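Local atomic coordinates of phosphate-binding protein (Xanthomonas axonopodis pv. citri, PDB entry 5UB3), a protein that probably serves as a periplasmic receptor of the phosphonate-binding family, working with a partner diguanylate cyclase, and is seen here with a bound chloride ion. Residues A69-E74 against A79-M84; H106-L111 against M131-R136; L7-D12 against Y18-P23; A117-S122 against L165-F170; P30-V35 against R229-Q234. All blocks are in the same frame, centred on the assembly; numbering follows the deposited sequence.

Contact 1: residues A69-E74 against A79-M84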
# COMPACT_ATOMS: atom_id res chain seq x y z
N ALA A 69 0.25 -1.30 4.71
CA ALA A 69 -0.81 -0.49 5.32
C ALA A 69 -1.76 -1.34 6.06
O ALA A 69 -2.26 -1.02 7.15
CB ALA A 69 -1.55 0.32 4.26
N ALA A 70 -2.06 -2.47 5.44
CA ALA A 70 -2.99 -3.41 6.09
C ALA A 70 -2.47 -3.85 7.44
O ALA A 70 -3.23 -3.93 8.39
CB ALA A 70 -3.26 -4.61 5.20
N MET A 71 -1.18 -4.15 7.49
CA MET A 71 -0.58 -4.60 8.71
C MET A 71 -0.51 -3.47 9.73
O MET A 71 -0.66 -3.75 10.91
CB MET A 71 0.78 -5.29 8.47
CG MET A 71 0.64 -6.56 7.64
SD MET A 71 -0.41 -7.79 8.39
CE MET A 71 -2.04 -7.53 7.62
N LEU A 72 -0.33 -2.21 9.28
CA LEU A 72 -0.45 -1.10 10.23
C LEU A 72 -1.81 -1.15 10.91
O LEU A 72 -1.93 -0.96 12.14
CB LEU A 72 -0.31 0.27 9.55
CG LEU A 72 1.05 0.52 8.97
CD1 LEU A 72 1.03 1.82 8.17
CD2 LEU A 72 2.07 0.64 10.06
N LEU A 73 -2.85 -1.40 10.12
CA LEU A 73 -4.19 -1.45 10.69
C LEU A 73 -4.35 -2.64 11.62
O LEU A 73 -4.86 -2.49 12.73
CB LEU A 73 -5.24 -1.47 9.61
CG LEU A 73 -5.23 -0.35 8.58
CD1 LEU A 73 -6.21 -0.64 7.46
CD2 LEU A 73 -5.52 0.98 9.25
N GLU A 74 -3.92 -3.83 11.19
CA GLU A 74 -4.01 -5.02 12.06
C GLU A 74 -3.23 -4.82 13.36
O GLU A 74 -3.70 -5.19 14.42
CB GLU A 74 -3.52 -6.29 11.36
CG GLU A 74 -3.90 -7.56 12.10
CD GLU A 74 -3.50 -8.81 11.38
OE1 GLU A 74 -4.29 -9.76 11.27
OE2 GLU A 74 -2.35 -8.87 11.01
N ALA A 79 -8.42 -4.10 12.56
CA ALA A 79 -8.84 -4.86 11.41
C ALA A 79 -8.09 -6.20 11.22
O ALA A 79 -6.97 -6.38 11.71
CB ALA A 79 -8.67 -4.01 10.20
N HIS A 80 -8.69 -7.11 10.47
CA HIS A 80 -8.07 -8.42 10.20
C HIS A 80 -8.32 -8.79 8.75
O HIS A 80 -9.28 -8.30 8.16
CB HIS A 80 -8.59 -9.50 11.17
CG HIS A 80 -10.09 -9.63 11.15
ND1 HIS A 80 -10.90 -8.81 11.88
CD2 HIS A 80 -10.90 -10.50 10.51
CE1 HIS A 80 -12.17 -9.11 11.65
NE2 HIS A 80 -12.19 -10.14 10.84
N PRO A 81 -7.49 -9.66 8.19
CA PRO A 81 -7.65 -9.99 6.77
C PRO A 81 -8.92 -10.77 6.44
O PRO A 81 -9.31 -11.64 7.20
CB PRO A 81 -6.40 -10.82 6.46
CG PRO A 81 -5.41 -10.49 7.55
CD PRO A 81 -6.20 -10.14 8.74
N LEU A 82 -9.56 -10.44 5.32
CA LEU A 82 -10.73 -11.13 4.83
C LEU A 82 -10.34 -12.02 3.66
O LEU A 82 -10.71 -13.20 3.65
CB LEU A 82 -11.72 -10.11 4.31
CG LEU A 82 -13.05 -10.67 3.80
CD1 LEU A 82 -13.96 -10.85 4.97
CD2 LEU A 82 -13.67 -9.72 2.80
N LEU A 83 -9.67 -11.42 2.67
CA LEU A 83 -9.30 -12.04 1.38
C LEU A 83 -7.98 -11.50 0.94
O LEU A 83 -7.67 -10.35 1.22
CB LEU A 83 -10.33 -11.72 0.28
CG LEU A 83 -11.67 -12.42 0.38
CD1 LEU A 83 -12.67 -11.87 -0.61
CD2 LEU A 83 -11.48 -13.93 0.26
N MET A 84 -7.14 -12.30 0.29
CA MET A 84 -5.97 -11.79 -0.40
C MET A 84 -6.43 -11.30 -1.76
O MET A 84 -7.31 -11.87 -2.37
CB MET A 84 -4.86 -12.84 -0.56
CG MET A 84 -4.37 -13.42 0.73
SD MET A 84 -3.78 -12.24 1.94
CE MET A 84 -2.40 -11.51 1.00
O HOH W 1 -6.36 -6.21 14.58
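E74 and P81 meet at about a right angle: the glutamate side chain reaches out from the end of the helix segment and lays its carboxylate oxygen against the proline ring. With CG anti to the backbone N (chi1 -167°) and the chain extended beyond it, OE1 arrives 3.2 Å from P81 CD. The same course brings E74 CG to the end of the A79 carbonyl, 3.3 Å from its O. That oxygen also receives a CA-H···O contact from E74 CA at 3.3 Å, with an angle of 143° at the hydrogen. No direct hydrogen bond spans the segments. Instead, a water donates to both E74 O and A79 O at 2.9 Å each and bridges the two backbones. Deeper in, the CB of L73 is directed at the strand, 4.3 Å from A79 CB. M71 starts out away from the strand, yet its CE bends back to P81 CG at 4.5 Å. The helix and strand axes run at 132°, 7.3 Å apart at closest. A short connection joins helix 67-75 to strand 79-87, whose course is broken by a classic beta bulge at L82 and L83, both facing E214.

Contact 2: residues H106-L111 against M131-R136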
# COMPACT_ATOMS: atom_id res chain seq x y z
N HIS A 106 25.68 2.29 -6.85
CA HIS A 106 25.41 1.02 -7.51
C HIS A 106 24.73 -0.04 -6.67
O HIS A 106 24.33 -1.05 -7.21
CB HIS A 106 26.69 0.47 -8.14
CG HIS A 106 27.10 1.27 -9.31
ND1 HIS A 106 27.83 2.44 -9.18
CD2 HIS A 106 26.77 1.17 -10.62
CE1 HIS A 106 28.00 2.98 -10.37
NE2 HIS A 106 27.35 2.24 -11.26
N SER A 107 24.57 0.19 -5.37
CA SER A 107 24.04 -0.83 -4.52
C SER A 107 23.33 -0.14 -3.40
O SER A 107 23.63 1.00 -3.09
CB SER A 107 25.18 -1.69 -3.93
OG SER A 107 25.95 -0.90 -3.06
N LEU A 108 22.51 -0.88 -2.70
CA LEU A 108 21.90 -0.36 -1.47
C LEU A 108 22.87 0.21 -0.43
O LEU A 108 22.59 1.28 0.20
CB LEU A 108 21.02 -1.44 -0.81
CG LEU A 108 20.06 -0.86 0.22
CD1 LEU A 108 18.89 -0.10 -0.40
CD2 LEU A 108 19.66 -2.03 1.11
N SER A 109 23.96 -0.52 -0.19
CA SER A 109 24.98 -0.10 0.80
C SER A 109 25.50 1.29 0.51
O SER A 109 25.71 2.09 1.42
CB SER A 109 26.17 -1.09 0.80
OG SER A 109 25.73 -2.45 1.04
N GLN A 110 25.65 1.62 -0.76
CA GLN A 110 26.08 2.99 -1.16
C GLN A 110 25.05 4.09 -1.00
O GLN A 110 25.32 5.26 -1.36
CB GLN A 110 26.59 2.97 -2.60
CG GLN A 110 27.82 2.09 -2.75
CD GLN A 110 28.20 1.86 -4.20
OE1 GLN A 110 27.64 2.46 -5.10
NE2 GLN A 110 29.18 1.00 -4.43
N LEU A 111 23.88 3.77 -0.44
CA LEU A 111 22.97 4.82 0.03
C LEU A 111 23.56 5.68 1.16
O LEU A 111 23.10 6.82 1.35
CB LEU A 111 21.66 4.25 0.56
CG LEU A 111 20.49 4.42 -0.35
CD1 LEU A 111 20.70 3.52 -1.58
CD2 LEU A 111 19.26 4.02 0.43
N MET A 131 12.20 1.09 4.08
CA MET A 131 12.78 1.34 5.39
C MET A 131 13.18 0.02 6.04
O MET A 131 14.21 -0.08 6.68
CB MET A 131 11.83 2.08 6.35
CG MET A 131 11.63 3.53 6.06
SD MET A 131 13.18 4.46 6.14
CE MET A 131 12.89 5.36 7.65
N LEU A 132 12.35 -0.99 5.89
CA LEU A 132 12.67 -2.30 6.43
C LEU A 132 13.98 -2.76 5.83
O LEU A 132 14.82 -3.27 6.54
CB LEU A 132 11.56 -3.33 6.12
CG LEU A 132 11.81 -4.71 6.61
CD1 LEU A 132 12.04 -4.67 8.12
CD2 LEU A 132 10.61 -5.56 6.23
N GLU A 133 14.12 -2.59 4.52
CA GLU A 133 15.31 -3.03 3.83
C GLU A 133 16.55 -2.37 4.40
O GLU A 133 17.59 -3.01 4.55
CB GLU A 133 15.22 -2.83 2.34
CG GLU A 133 16.14 -3.74 1.55
CD GLU A 133 15.63 -5.18 1.40
OE1 GLU A 133 14.67 -5.59 2.11
OE2 GLU A 133 16.23 -5.84 0.54
N LEU A 134 16.45 -1.11 4.72
CA LEU A 134 17.58 -0.40 5.22
C LEU A 134 17.90 -0.91 6.61
O LEU A 134 19.07 -1.10 6.95
CB LEU A 134 17.33 1.12 5.21
CG LEU A 134 17.21 1.75 3.83
CD1 LEU A 134 16.96 3.23 4.05
CD2 LEU A 134 18.36 1.51 2.91
N LEU A 135 16.88 -1.17 7.41
CA LEU A 135 17.12 -1.71 8.72
C LEU A 135 17.88 -3.03 8.68
O LEU A 135 18.87 -3.21 9.42
CB LEU A 135 15.83 -1.86 9.52
CG LEU A 135 15.21 -0.61 10.09
CD1 LEU A 135 13.85 -1.04 10.58
CD2 LEU A 135 15.95 0.04 11.26
N ARG A 136 17.45 -3.92 7.82
CA ARG A 136 18.07 -5.25 7.70
C ARG A 136 19.53 -5.15 7.33
O ARG A 136 20.31 -5.96 7.78
CB ARG A 136 17.36 -6.11 6.65
CG ARG A 136 16.00 -6.61 7.11
CD ARG A 136 15.15 -6.92 5.91
NE ARG A 136 13.98 -7.70 6.28
CZ ARG A 136 13.13 -8.24 5.41
NH1 ARG A 136 13.24 -8.05 4.12
NH2 ARG A 136 12.13 -8.98 5.86
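L108 reaches toward helix 124-136 and meets E133 and L134 through successive atoms of its side chain. CB stands back from the helix, and contact begins at CG, which sits 4.0 Å from L134 CD2. With CG anti to the backbone N (chi1 -164°), the branch point is carried toward the helix and the two methyls divide the work. CD1 settles on L134 CD2 at 3.7 Å. CD2 takes the other direction, touching the aliphatic E133 CG at 3.9 Å and passing 4.1 Å from E133 O. From the following 3-10 turn, L111 crosses L134 at about a right angle, and its CD2 comes within 3.6 Å of L134 CD2. One methyl of L134 is thus shared by two leucines of segment 106-111.

Of its side chain, E133 offers L108 the CG methylene. Its bent chain carries the carboxylate elsewhere, where OE2 is hydrogen-bonded to H204 and OE1 forms a weak salt bridge with R136 NH1. L132 CD2 covers one face of the R136 guanidinium. On the opposing segment, H106 N donates to Q110 OE1 at 2.6 Å, from above the carbonyl plane.

No hydrogen bond joins the two segments. The chemistry implies a buried seam held by aliphatic packing, while the E133 carboxylate probably has its charge compensated away from it.

Contact 3: residues L7-D12 against Y18-P23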
# COMPACT_ATOMS: atom_id res chain seq x y z
N LEU A 7 -17.20 1.20 3.02
CA LEU A 7 -15.99 0.75 2.33
C LEU A 7 -15.06 1.93 2.37
O LEU A 7 -15.48 3.09 2.15
CB LEU A 7 -16.27 0.36 0.90
CG LEU A 7 -15.17 0.22 -0.17
CD1 LEU A 7 -14.12 -0.82 0.13
CD2 LEU A 7 -15.83 -0.08 -1.50
N GLY A 8 -13.79 1.65 2.60
CA GLY A 8 -12.84 2.74 2.64
C GLY A 8 -11.48 2.34 2.11
O GLY A 8 -11.29 1.25 1.65
N ARG A 9 -10.56 3.29 2.20
CA ARG A 9 -9.15 3.06 2.06
C ARG A 9 -8.46 4.31 2.58
O ARG A 9 -9.05 5.39 2.73
CB ARG A 9 -8.71 2.84 0.58
CG ARG A 9 -8.98 4.03 -0.33
CD ARG A 9 -8.19 3.89 -1.63
NE ARG A 9 -6.78 4.15 -1.43
CZ ARG A 9 -5.88 4.25 -2.40
NH1 ARG A 9 -6.25 4.11 -3.67
NH2 ARG A 9 -4.60 4.45 -2.12
N ILE A 10 -7.17 4.15 2.84
CA ILE A 10 -6.31 5.27 3.11
C ILE A 10 -6.08 5.96 1.81
O ILE A 10 -5.71 5.31 0.83
CB ILE A 10 -4.97 4.77 3.68
CG1 ILE A 10 -5.20 3.95 5.00
CG2 ILE A 10 -4.05 5.95 3.93
CD1 ILE A 10 -3.99 3.14 5.38
N SER A 11 -6.25 7.27 1.77
CA SER A 11 -6.15 7.96 0.55
C SER A 11 -5.59 9.33 0.77
O SER A 11 -6.08 10.06 1.59
CB SER A 11 -7.54 8.11 -0.06
OG SER A 11 -7.54 9.01 -1.19
N ASP A 12 -4.65 9.70 -0.07
CA ASP A 12 -4.19 11.10 -0.16
C ASP A 12 -4.95 11.89 -1.23
O ASP A 12 -4.55 12.98 -1.55
CB ASP A 12 -2.69 11.18 -0.50
CG ASP A 12 -2.29 10.35 -1.76
OD1 ASP A 12 -3.16 9.78 -2.49
OD2 ASP A 12 -1.06 10.21 -1.99
N TYR A 18 -12.64 8.00 -4.61
CA TYR A 18 -14.07 7.74 -4.45
C TYR A 18 -14.59 6.87 -5.56
O TYR A 18 -15.25 5.86 -5.30
CB TYR A 18 -14.85 9.01 -4.47
CG TYR A 18 -16.33 8.82 -4.22
CD1 TYR A 18 -16.84 8.80 -2.93
CD2 TYR A 18 -17.19 8.65 -5.27
CE1 TYR A 18 -18.21 8.60 -2.71
CE2 TYR A 18 -18.53 8.41 -5.08
CZ TYR A 18 -19.03 8.44 -3.82
OH TYR A 18 -20.35 8.26 -3.71
N GLU A 19 -14.25 7.25 -6.79
CA GLU A 19 -14.71 6.56 -8.02
C GLU A 19 -14.25 5.13 -8.15
O GLU A 19 -14.81 4.37 -8.88
CB GLU A 19 -14.18 7.30 -9.24
CG GLU A 19 -14.59 8.77 -9.37
CD GLU A 19 -13.80 9.45 -10.48
OE1 GLU A 19 -12.54 9.41 -10.46
OE2 GLU A 19 -14.43 9.97 -11.41
N GLN A 20 -13.13 4.82 -7.51
CA GLN A 20 -12.56 3.49 -7.49
C GLN A 20 -13.31 2.51 -6.56
O GLN A 20 -13.35 1.32 -6.79
CB GLN A 20 -11.07 3.63 -7.12
CG GLN A 20 -10.33 4.49 -8.15
CD GLN A 20 -8.90 4.06 -8.38
OE1 GLN A 20 -8.00 4.47 -7.63
NE2 GLN A 20 -8.68 3.16 -9.39
N LEU A 21 -13.99 3.06 -5.56
CA LEU A 21 -14.68 2.29 -4.58
C LEU A 21 -16.19 2.15 -4.79
O LEU A 21 -16.76 1.10 -4.50
CB LEU A 21 -14.43 2.95 -3.22
CG LEU A 21 -12.94 3.03 -2.83
CD1 LEU A 21 -12.89 3.87 -1.56
CD2 LEU A 21 -12.37 1.65 -2.56
N LYS A 22 -16.84 3.20 -5.30
CA LYS A 22 -18.31 3.21 -5.33
C LYS A 22 -18.88 2.13 -6.22
O LYS A 22 -19.82 1.44 -5.81
CB LYS A 22 -18.87 4.57 -5.75
CG LYS A 22 -20.40 4.60 -5.83
CD LYS A 22 -21.01 4.31 -4.46
CE LYS A 22 -22.42 4.87 -4.24
NZ LYS A 22 -22.81 4.68 -2.80
N PRO A 23 -18.33 1.95 -7.43
CA PRO A 23 -18.88 0.87 -8.27
C PRO A 23 -18.92 -0.52 -7.61
O PRO A 23 -19.95 -1.20 -7.67
CB PRO A 23 -17.98 0.87 -9.49
CG PRO A 23 -17.45 2.26 -9.57
CD PRO A 23 -17.22 2.66 -8.14
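Apolar packing between L7 and L21 accounts for most of this contact. The two leucines meet at a slant: L7 CD2 lies 3.8 Å from L21 CB, and L7 CG is 3.9 Å from L21 CD2. L7 CD2 also closes to 3.4 Å on the backbone O of L21, so this methyl abuts both the side chain and the main chain of the helix. L21 divides its own branches, sending CD2 to L7 and CD1 to R9 CG at 4.1 Å, where the two side chains cross at about a right angle.

The R9 hydrogen bonds stay within 7-12. R9 has CG between its backbone N and carbonyl carbon (chi1 62°), and a bend at chi3 folds the guanidinium back over the chain. There NE donates to I10 O at 2.8 Å, from above the carbonyl plane; NH2 adds a weak second bond to the same oxygen. Q20 OE1 lies at the guanidinium edge but is not bonded to it, pairing instead with H17.

The contact sits at the start of the beta-alpha-beta unit formed by strand 4-8, helix 14-28 and strand 39-42. I42 on the neighbouring strand touches both leucines, and W62 of strand 62-66 meets L7.

Contact 4: residues A117-S122 against L165-F170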
# COMPACT_ATOMS: atom_id res chain seq x y z
N ALA A 117 14.13 9.40 -1.47
CA ALA A 117 12.77 9.86 -1.58
C ALA A 117 11.82 8.75 -1.25
O ALA A 117 11.81 7.74 -1.93
CB ALA A 117 12.49 10.33 -3.03
N LEU A 118 11.01 8.96 -0.23
CA LEU A 118 9.94 8.06 0.15
C LEU A 118 8.61 8.73 0.03
O LEU A 118 8.52 9.94 -0.18
CB LEU A 118 10.18 7.64 1.57
CG LEU A 118 11.51 6.90 1.71
CD1 LEU A 118 11.69 6.43 3.16
CD2 LEU A 118 11.55 5.71 0.80
N GLN A 119 7.56 7.96 0.21
CA GLN A 119 6.26 8.49 -0.02
C GLN A 119 5.53 9.09 1.17
O GLN A 119 5.47 10.32 1.28
CB GLN A 119 5.46 7.44 -0.73
CG GLN A 119 5.89 7.36 -2.18
CD GLN A 119 5.34 6.15 -2.88
OE1 GLN A 119 4.11 5.90 -2.89
NE2 GLN A 119 6.23 5.39 -3.49
N ASN A 120 4.87 8.29 1.96
CA ASN A 120 4.26 8.72 3.21
C ASN A 120 4.29 7.48 4.06
O ASN A 120 4.54 6.40 3.53
CB ASN A 120 2.79 9.15 3.07
CG ASN A 120 1.93 8.09 2.41
OD1 ASN A 120 1.75 6.95 2.90
ND2 ASN A 120 1.44 8.44 1.24
N ALA A 121 3.95 7.60 5.35
CA ALA A 121 4.14 6.50 6.32
C ALA A 121 3.23 5.28 6.13
O ALA A 121 3.53 4.18 6.63
CB ALA A 121 4.04 7.05 7.73
N SER A 122 2.15 5.47 5.36
CA SER A 122 1.20 4.44 5.07
C SER A 122 1.56 3.63 3.81
O SER A 122 0.91 2.61 3.51
CB SER A 122 -0.21 5.08 5.04
OG SER A 122 -0.42 5.88 6.25
N LEU A 165 4.92 9.97 -8.24
CA LEU A 165 5.49 10.75 -9.33
C LEU A 165 6.55 11.65 -8.77
O LEU A 165 7.59 11.85 -9.38
CB LEU A 165 4.41 11.60 -10.01
CG LEU A 165 4.87 12.51 -11.17
CD1 LEU A 165 5.70 11.77 -12.20
CD2 LEU A 165 3.68 13.16 -11.84
N ASN A 166 6.29 12.21 -7.59
CA ASN A 166 7.32 13.02 -6.92
C ASN A 166 8.60 12.25 -6.60
O ASN A 166 9.70 12.76 -6.78
CB ASN A 166 6.75 13.70 -5.68
CG ASN A 166 5.89 14.93 -6.00
OD1 ASN A 166 5.69 15.32 -7.15
ND2 ASN A 166 5.39 15.54 -4.96
N VAL A 167 8.49 11.02 -6.16
CA VAL A 167 9.70 10.21 -5.95
C VAL A 167 10.49 10.20 -7.26
O VAL A 167 11.67 10.46 -7.30
CB VAL A 167 9.34 8.79 -5.55
CG1 VAL A 167 10.57 7.93 -5.49
CG2 VAL A 167 8.65 8.79 -4.19
N ALA A 168 9.82 9.84 -8.37
CA ALA A 168 10.50 9.75 -9.64
C ALA A 168 11.05 11.15 -10.02
O ALA A 168 12.20 11.31 -10.35
CB ALA A 168 9.55 9.21 -10.69
N ALA A 169 10.21 12.17 -9.88
CA ALA A 169 10.60 13.53 -10.27
C ALA A 169 11.75 14.13 -9.50
O ALA A 169 12.63 14.75 -10.08
CB ALA A 169 9.39 14.45 -10.20
N PHE A 170 11.77 13.94 -8.17
CA PHE A 170 12.87 14.47 -7.35
C PHE A 170 14.17 13.82 -7.66
O PHE A 170 15.19 14.46 -7.61
CB PHE A 170 12.62 14.31 -5.83
CG PHE A 170 11.78 15.40 -5.24
CD1 PHE A 170 10.45 15.48 -5.54
CD2 PHE A 170 12.33 16.31 -4.38
CE1 PHE A 170 9.68 16.49 -5.00
CE2 PHE A 170 11.56 17.31 -3.82
CZ PHE A 170 10.24 17.40 -4.14
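The flat peptide group joining A117 to L118 presents one face to V167, and both valine methyls lie on that same side of its plane. CG1 is 3.8 Å from A117 O and CG2 4.0 Å from it, so both methyls lie over the same face of the carbonyl. The carboxamide of Q119 is the other flat group close by, but Q119 touches the helix through its aliphatic stem: CG packs on V167 CG2 at 3.7 Å, the two side chains crossing at about a right angle. The ring of F170 leads away from the strand, toward L175 and I176.

V167 can serve two residues because its branches diverge. CG1 is anti to the backbone N (chi1 174°) and lies 3.9 Å from A117 CB, while CG2 turns to Q119. A117 CB also approaches V167 CA at 4.0 Å, and the backbones come close here, the CA atoms of A117 and V167 being 5.4 Å apart.

Every touching residue is buried, and no hydrogen bond crosses between the segments. The contact is apolar packing of V167 against A117 and the Q119 stem, probably dominated by dispersion.

Contact 5: residues P30-V35 against R229-Q234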
# COMPACT_ATOMS: atom_id res chain seq x y z
N PRO A 30 -26.30 -4.66 -2.60
CA PRO A 30 -27.52 -5.47 -2.81
C PRO A 30 -27.33 -6.93 -2.52
O PRO A 30 -28.28 -7.61 -2.10
CB PRO A 30 -27.80 -5.30 -4.28
CG PRO A 30 -27.12 -4.04 -4.68
CD PRO A 30 -25.97 -3.82 -3.76
N ARG A 31 -26.12 -7.44 -2.73
CA ARG A 31 -25.87 -8.86 -2.49
C ARG A 31 -25.65 -9.25 -1.05
O ARG A 31 -25.40 -10.42 -0.76
CB ARG A 31 -24.72 -9.34 -3.38
CG ARG A 31 -25.16 -9.30 -4.82
CD ARG A 31 -23.97 -9.20 -5.78
NE ARG A 31 -24.45 -9.26 -7.18
CZ ARG A 31 -24.89 -8.22 -7.91
NH1 ARG A 31 -24.95 -6.98 -7.42
NH2 ARG A 31 -25.28 -8.44 -9.17
N MET A 32 -25.81 -8.30 -0.13
CA MET A 32 -25.62 -8.56 1.29
C MET A 32 -26.94 -8.36 2.05
O MET A 32 -26.91 -8.28 3.27
CB MET A 32 -24.64 -7.54 1.86
CG MET A 32 -23.27 -7.39 1.19
SD MET A 32 -22.06 -8.41 1.97
CE MET A 32 -21.92 -7.90 3.67
N ARG A 33 -28.07 -8.25 1.36
CA ARG A 33 -29.33 -7.97 2.06
C ARG A 33 -29.69 -8.99 3.08
O ARG A 33 -30.24 -8.67 4.13
CB ARG A 33 -30.50 -7.83 1.10
CG ARG A 33 -31.58 -7.03 1.78
CD ARG A 33 -32.87 -7.01 1.01
NE ARG A 33 -33.83 -6.28 1.81
CZ ARG A 33 -33.88 -4.96 1.90
NH1 ARG A 33 -33.03 -4.16 1.24
NH2 ARG A 33 -34.81 -4.43 2.67
N GLU A 34 -29.36 -10.23 2.77
CA GLU A 34 -29.70 -11.34 3.63
C GLU A 34 -28.87 -11.34 4.95
O GLU A 34 -29.21 -12.08 5.87
CB GLU A 34 -29.67 -12.66 2.83
CG GLU A 34 -28.33 -13.37 2.73
CD GLU A 34 -27.53 -13.20 1.44
OE1 GLU A 34 -27.10 -12.03 1.13
OE2 GLU A 34 -27.29 -14.27 0.80
N VAL A 35 -27.85 -10.47 5.08
CA VAL A 35 -27.17 -10.32 6.39
C VAL A 35 -27.43 -8.96 7.00
O VAL A 35 -26.68 -8.51 7.85
CB VAL A 35 -25.66 -10.64 6.32
CG1 VAL A 35 -25.43 -12.12 6.04
CG2 VAL A 35 -24.96 -9.78 5.28
N ARG A 229 -17.15 -11.96 2.21
CA ARG A 229 -16.13 -12.83 1.68
C ARG A 229 -16.72 -13.61 0.51
O ARG A 229 -16.15 -13.65 -0.55
CB ARG A 229 -15.61 -13.80 2.75
CG ARG A 229 -14.36 -14.50 2.25
CD ARG A 229 -13.71 -15.50 3.17
NE ARG A 229 -13.16 -14.87 4.36
CZ ARG A 229 -13.80 -14.79 5.52
NH1 ARG A 229 -15.04 -15.25 5.62
NH2 ARG A 229 -13.19 -14.27 6.59
N VAL A 230 -17.89 -14.19 0.73
CA VAL A 230 -18.54 -14.97 -0.34
C VAL A 230 -18.80 -14.04 -1.50
O VAL A 230 -18.44 -14.38 -2.68
CB VAL A 230 -19.79 -15.69 0.18
CG1 VAL A 230 -20.55 -16.34 -0.98
CG2 VAL A 230 -19.40 -16.76 1.19
N VAL A 231 -19.31 -12.85 -1.22
CA VAL A 231 -19.69 -11.99 -2.35
C VAL A 231 -18.45 -11.58 -3.19
O VAL A 231 -18.47 -11.57 -4.42
CB VAL A 231 -20.45 -10.75 -1.86
CG1 VAL A 231 -20.59 -9.74 -2.96
CG2 VAL A 231 -21.81 -11.14 -1.33
N LEU A 232 -17.37 -11.20 -2.52
CA LEU A 232 -16.17 -10.80 -3.23
C LEU A 232 -15.56 -11.97 -4.03
O LEU A 232 -15.23 -11.82 -5.21
CB LEU A 232 -15.15 -10.23 -2.22
CG LEU A 232 -15.63 -8.86 -1.76
CD1 LEU A 232 -14.72 -8.35 -0.67
CD2 LEU A 232 -15.78 -7.85 -2.90
N LEU A 233 -15.52 -13.12 -3.40
CA LEU A 233 -15.05 -14.30 -4.07
C LEU A 233 -15.84 -14.59 -5.33
O LEU A 233 -15.26 -14.96 -6.34
CB LEU A 233 -15.11 -15.48 -3.14
CG LEU A 233 -13.94 -15.67 -2.19
CD1 LEU A 233 -14.32 -16.76 -1.21
CD2 LEU A 233 -12.65 -16.06 -2.96
N GLN A 234 -17.15 -14.37 -5.31
CA GLN A 234 -17.97 -14.60 -6.48
C GLN A 234 -17.83 -13.50 -7.52
O GLN A 234 -18.17 -13.71 -8.63
CB GLN A 234 -19.45 -14.80 -6.07
CG GLN A 234 -19.72 -16.23 -5.61
CD GLN A 234 -21.00 -16.42 -4.79
OE1 GLN A 234 -21.89 -15.57 -4.74
NE2 GLN A 234 -21.10 -17.58 -4.13
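Two first torsions set up the meeting of R31 and V231. In V231, chi1 of 168° puts CG1 anti to the backbone N and leaves CG2 anti to the carbonyl carbon, so both methyls face R31 CB, with CG2 at 4.0 Å and CG1 at 4.2 Å. In R31, chi1 of -68° sets CG anti to the carbonyl carbon, and the chain runs extended to NE, carrying the guanidinium away from the helix while CB stays in contact. Within this periplasmic-binding-protein fold, the loop between helix 14-28 and strand 39-42, with its short 3-10 segment, packs on the side of helix 222-235.

V231 is the sole residue of its segment to come within touching distance. Besides R31 CB, its CG2 meets the backbone at R31 O, 3.7 Å away, and M32 SD at 4.3 Å. V28 of helix 14-28 also touches V231. The polar end of R31 is employed elsewhere: NH1 bonds to Y27 O, and the group makes a cation-pi contact with the Y27 ring.

No hydrogen bond links the two segments, although R227, one turn before V231, joins their surroundings. It gives NH2 to R31 O and pairs through NE with E34 OE1, and the two acceptors R31 O and E34 OE1 lie 3.0 Å apart beside that one guanidinium.

In the fold
From the N terminus, contact 3 closes first, a short loop from strand 4-8 to helix 14-28. The 30-35 segment then opens contact 5, which waits almost two hundred residues for helix 222-235; contacts 1, 2 and 4 fall inside that span. Contact 1 joins helix 67-75 to the strand that follows it. Contact 4, which ties strand 115-118 to helix 164-172, crosses contact 2: 117-122 falls between 106-111 and 131-136, and M131 packs on L118. A69 packs on I10 and S122, linking contacts 1, 3 and 4, while L82 and L83 meet R229 and L232, linking contacts 1 and 5. The centres of contacts 2 and 5 lie farthest apart, about 44 Å.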